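Local structure of phosphoribosylglycinamide synthetase (Anaerococcus prevotii, 4DIM) at residues D56-K68 with T82-E94. The protein probably acts as an ATP-dependent ligase of the ATP-grasp type, binding ATP and a metal ion. Numbering follows the deposited sequence.
Sequences DISNPDEVEQKVK and TGIVSLARICDKE
R89 meets helix 60-66 at D61 and P60. Its NH1 forms a salt bridge with D61 OD1 at 2.9 Å; the hydrogen bond within it is weak, and carboxylate and guanidinium planes stand 81° apart. P60 CB lies over one face of the guanidinium, 3.9 Å above its centre. A bend at chi3 (-76°) brings the group over the proline. NH2 pairs with E101, so R89 is held between two acids. Further along, E64 OE2 makes a long salt bridge with K93 NZ, and K68 NZ reaches E94 OE2 at 3.5 Å.

Apolar contacts of V63, V67 and I90 lie on the buried side, toward the sheet. V63 CG1 and V67 CG1 both touch the CG1-CD1 branch of I90, V67 CG1 at 4.0 Å from I90 CG1. Separately, P60 CG rests on V85 CG1.

At the N-terminal ends, one water accepts from S86 N at 3.1 Å and donates to T82 O, and weakly to I57 O.

The two helices run roughly parallel, their axes 39° apart and 8.7 Å at closest approach. They pack on one side of a parallel, Rossmann-like sheet: V67 and I90 reach L11 of strand 9-13, and I90 also touches A75 of strand 74-76. Helix 101-108 borders helix 84-94.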
# COMPACT_ATOMS: atom_id res chain seq x y z
N ASP A 56 8.68 15.82 -11.26
CA ASP A 56 8.43 15.55 -9.85
C ASP A 56 6.93 15.20 -9.77
O ASP A 56 6.05 16.06 -9.95
CB ASP A 56 8.83 16.71 -8.94
CG ASP A 56 8.43 16.50 -7.49
OD1 ASP A 56 8.43 15.31 -7.03
OD2 ASP A 56 8.10 17.51 -6.81
N ILE A 57 6.67 13.91 -9.56
CA ILE A 57 5.33 13.32 -9.55
C ILE A 57 4.51 13.70 -8.29
O ILE A 57 3.28 13.55 -8.27
CB ILE A 57 5.40 11.78 -9.73
CG1 ILE A 57 5.96 11.04 -8.46
CG2 ILE A 57 6.16 11.43 -11.05
CD1 ILE A 57 5.87 9.49 -8.57
N SER A 58 5.18 14.20 -7.25
CA SER A 58 4.52 14.67 -6.05
C SER A 58 3.97 16.10 -6.22
O SER A 58 3.33 16.63 -5.31
CB SER A 58 5.51 14.63 -4.89
OG SER A 58 6.52 15.61 -5.07
N ASN A 59 4.25 16.74 -7.37
CA ASN A 59 3.84 18.09 -7.65
C ASN A 59 2.71 18.02 -8.67
O ASN A 59 2.98 17.99 -9.87
CB ASN A 59 5.06 18.85 -8.15
CG ASN A 59 4.90 20.34 -8.24
OD1 ASN A 59 3.83 20.90 -8.01
ND2 ASN A 59 6.01 21.02 -8.56
N PRO A 60 1.44 17.97 -8.22
CA PRO A 60 0.34 17.81 -9.18
C PRO A 60 0.26 18.92 -10.20
O PRO A 60 -0.17 18.64 -11.32
CB PRO A 60 -0.93 17.77 -8.30
CG PRO A 60 -0.54 18.28 -7.02
CD PRO A 60 0.92 17.96 -6.84
N ASP A 61 0.67 20.16 -9.83
CA ASP A 61 0.65 21.31 -10.74
C ASP A 61 1.71 21.17 -11.85
O ASP A 61 1.38 21.38 -13.01
CB ASP A 61 0.85 22.63 -9.97
CG ASP A 61 -0.45 23.20 -9.42
OD1 ASP A 61 -0.80 22.87 -8.26
OD2 ASP A 61 -1.17 23.89 -10.18
N GLU A 62 2.95 20.80 -11.51
CA GLU A 62 4.01 20.58 -12.50
C GLU A 62 3.63 19.47 -13.47
O GLU A 62 3.80 19.60 -14.67
CB GLU A 62 5.32 20.19 -11.82
CG GLU A 62 6.53 20.11 -12.74
CD GLU A 62 7.59 19.17 -12.23
OE1 GLU A 62 7.52 17.97 -12.56
OE2 GLU A 62 8.47 19.62 -11.45
N VAL A 63 3.12 18.37 -12.92
CA VAL A 63 2.73 17.20 -13.68
C VAL A 63 1.65 17.53 -14.69
O VAL A 63 1.78 17.09 -15.83
CB VAL A 63 2.28 16.08 -12.72
CG1 VAL A 63 1.48 15.00 -13.43
CG2 VAL A 63 3.50 15.48 -12.03
N GLU A 64 0.61 18.26 -14.29
CA GLU A 64 -0.51 18.67 -15.15
C GLU A 64 0.01 19.40 -16.41
O GLU A 64 -0.49 19.18 -17.51
CB GLU A 64 -1.46 19.57 -14.34
CG GLU A 64 -2.73 20.03 -15.04
CD GLU A 64 -3.27 21.37 -14.56
OE1 GLU A 64 -3.19 21.65 -13.34
OE2 GLU A 64 -3.83 22.11 -15.41
N GLN A 65 1.02 20.25 -16.23
CA GLN A 65 1.62 21.00 -17.33
C GLN A 65 2.40 20.07 -18.26
O GLN A 65 2.24 20.13 -19.48
CB GLN A 65 2.56 22.11 -16.79
CG GLN A 65 1.91 23.49 -16.54
CD GLN A 65 0.47 23.48 -16.04
OE1 GLN A 65 0.20 23.32 -14.84
NE2 GLN A 65 -0.48 23.71 -16.95
N LYS A 66 3.23 19.22 -17.69
CA LYS A 66 4.11 18.34 -18.45
C LYS A 66 3.38 17.27 -19.30
O LYS A 66 3.98 16.83 -20.27
CB LYS A 66 5.13 17.67 -17.50
CG LYS A 66 6.22 18.64 -17.02
CD LYS A 66 7.26 17.98 -16.13
CE LYS A 66 8.35 18.93 -15.64
NZ LYS A 66 9.41 19.18 -16.67
N VAL A 67 2.10 16.90 -18.99
CA VAL A 67 1.37 15.83 -19.69
C VAL A 67 0.55 16.28 -20.89
O VAL A 67 0.04 15.45 -21.65
CB VAL A 67 0.44 15.06 -18.72
CG1 VAL A 67 1.25 14.44 -17.59
CG2 VAL A 67 -0.71 15.93 -18.17
N LYS A 68 0.40 17.57 -21.07
CA LYS A 68 -0.39 18.08 -22.19
C LYS A 68 0.23 17.71 -23.54
O LYS A 68 -0.50 17.37 -24.48
CB LYS A 68 -0.60 19.61 -22.07
CG LYS A 68 -1.93 19.98 -21.37
CD LYS A 68 -3.20 19.78 -22.26
CE LYS A 68 -4.50 20.00 -21.52
NZ LYS A 68 -5.67 19.37 -22.20
N THR A 82 3.34 8.77 -3.46
CA THR A 82 4.09 9.93 -3.94
C THR A 82 3.34 10.68 -5.06
O THR A 82 3.05 11.86 -4.87
CB THR A 82 5.49 9.52 -4.41
OG1 THR A 82 6.07 8.63 -3.44
CG2 THR A 82 6.41 10.72 -4.59
N GLY A 83 2.91 9.97 -6.10
CA GLY A 83 2.20 10.55 -7.23
C GLY A 83 0.73 10.21 -7.41
O GLY A 83 0.23 10.21 -8.54
N ILE A 84 0.01 10.01 -6.30
CA ILE A 84 -1.38 9.58 -6.32
C ILE A 84 -2.32 10.73 -6.58
O ILE A 84 -3.34 10.57 -7.25
CB ILE A 84 -1.74 8.80 -5.01
CG1 ILE A 84 -3.07 8.01 -5.16
CG2 ILE A 84 -1.83 9.75 -3.76
CD1 ILE A 84 -3.18 7.19 -6.40
N VAL A 85 -2.00 11.90 -6.06
CA VAL A 85 -2.79 13.10 -6.33
C VAL A 85 -2.53 13.55 -7.76
O VAL A 85 -3.48 13.77 -8.50
CB VAL A 85 -2.47 14.20 -5.32
CG1 VAL A 85 -3.09 15.53 -5.74
CG2 VAL A 85 -2.96 13.77 -3.94
N SER A 86 -1.26 13.66 -8.15
CA SER A 86 -0.86 14.06 -9.51
C SER A 86 -1.55 13.16 -10.52
O SER A 86 -2.16 13.69 -11.43
CB SER A 86 0.65 14.01 -9.66
OG SER A 86 1.25 14.48 -8.46
N LEU A 87 -1.62 11.84 -10.29
CA LEU A 87 -2.38 10.96 -11.19
C LEU A 87 -3.85 11.39 -11.30
O LEU A 87 -4.40 11.47 -12.40
CB LEU A 87 -2.35 9.53 -10.68
CG LEU A 87 -3.24 8.52 -11.41
CD1 LEU A 87 -2.94 8.49 -12.90
CD2 LEU A 87 -2.99 7.16 -10.84
N ALA A 88 -4.48 11.64 -10.15
CA ALA A 88 -5.86 12.06 -10.07
C ALA A 88 -6.11 13.34 -10.92
O ALA A 88 -7.09 13.40 -11.67
CB ALA A 88 -6.25 12.29 -8.62
N ARG A 89 -5.17 14.33 -10.85
CA ARG A 89 -5.30 15.54 -11.66
C ARG A 89 -5.12 15.21 -13.15
O ARG A 89 -5.93 15.69 -13.97
CB ARG A 89 -4.32 16.65 -11.25
CG ARG A 89 -4.86 18.04 -11.68
CD ARG A 89 -4.09 19.21 -11.11
NE ARG A 89 -4.42 19.43 -9.70
CZ ARG A 89 -3.82 20.32 -8.90
NH1 ARG A 89 -2.85 21.10 -9.37
NH2 ARG A 89 -4.19 20.43 -7.63
N ILE A 90 -4.11 14.39 -13.50
CA ILE A 90 -3.89 13.94 -14.90
C ILE A 90 -5.24 13.41 -15.45
O ILE A 90 -5.69 13.85 -16.50
CB ILE A 90 -2.77 12.84 -15.02
CG1 ILE A 90 -1.41 13.43 -14.81
CG2 ILE A 90 -2.82 12.12 -16.39
CD1 ILE A 90 -0.41 12.41 -14.40
N CYS A 91 -5.88 12.50 -14.72
CA CYS A 91 -7.14 11.90 -15.13
C CYS A 91 -8.27 12.90 -15.21
O CYS A 91 -9.04 12.83 -16.15
CB CYS A 91 -7.49 10.75 -14.20
SG CYS A 91 -6.23 9.46 -14.19
N ASP A 92 -8.38 13.81 -14.23
CA ASP A 92 -9.41 14.84 -14.23
C ASP A 92 -9.26 15.86 -15.37
O ASP A 92 -10.28 16.38 -15.83
CB ASP A 92 -9.44 15.60 -12.89
CG ASP A 92 -10.10 14.83 -11.78
OD1 ASP A 92 -10.30 13.60 -11.94
OD2 ASP A 92 -10.41 15.45 -10.73
N LYS A 93 -8.01 16.18 -15.79
CA LYS A 93 -7.77 17.22 -16.81
C LYS A 93 -7.61 16.63 -18.23
O LYS A 93 -8.13 17.21 -19.17
CB LYS A 93 -6.53 18.06 -16.45
CG LYS A 93 -6.59 18.76 -15.06
CD LYS A 93 -7.75 19.77 -14.87
CE LYS A 93 -7.74 20.47 -13.51
NZ LYS A 93 -6.90 21.71 -13.47
N GLU A 94 -6.92 15.49 -18.39
CA GLU A 94 -6.77 14.84 -19.70
C GLU A 94 -7.95 13.86 -20.00
O GLU A 94 -7.98 13.25 -21.08
CB GLU A 94 -5.42 14.11 -19.80
CG GLU A 94 -4.18 15.00 -19.72
CD GLU A 94 -3.97 15.95 -20.88
OE1 GLU A 94 -4.19 15.55 -22.05
OE2 GLU A 94 -3.55 17.11 -20.62
O HOH W 1 0.94 13.35 -5.94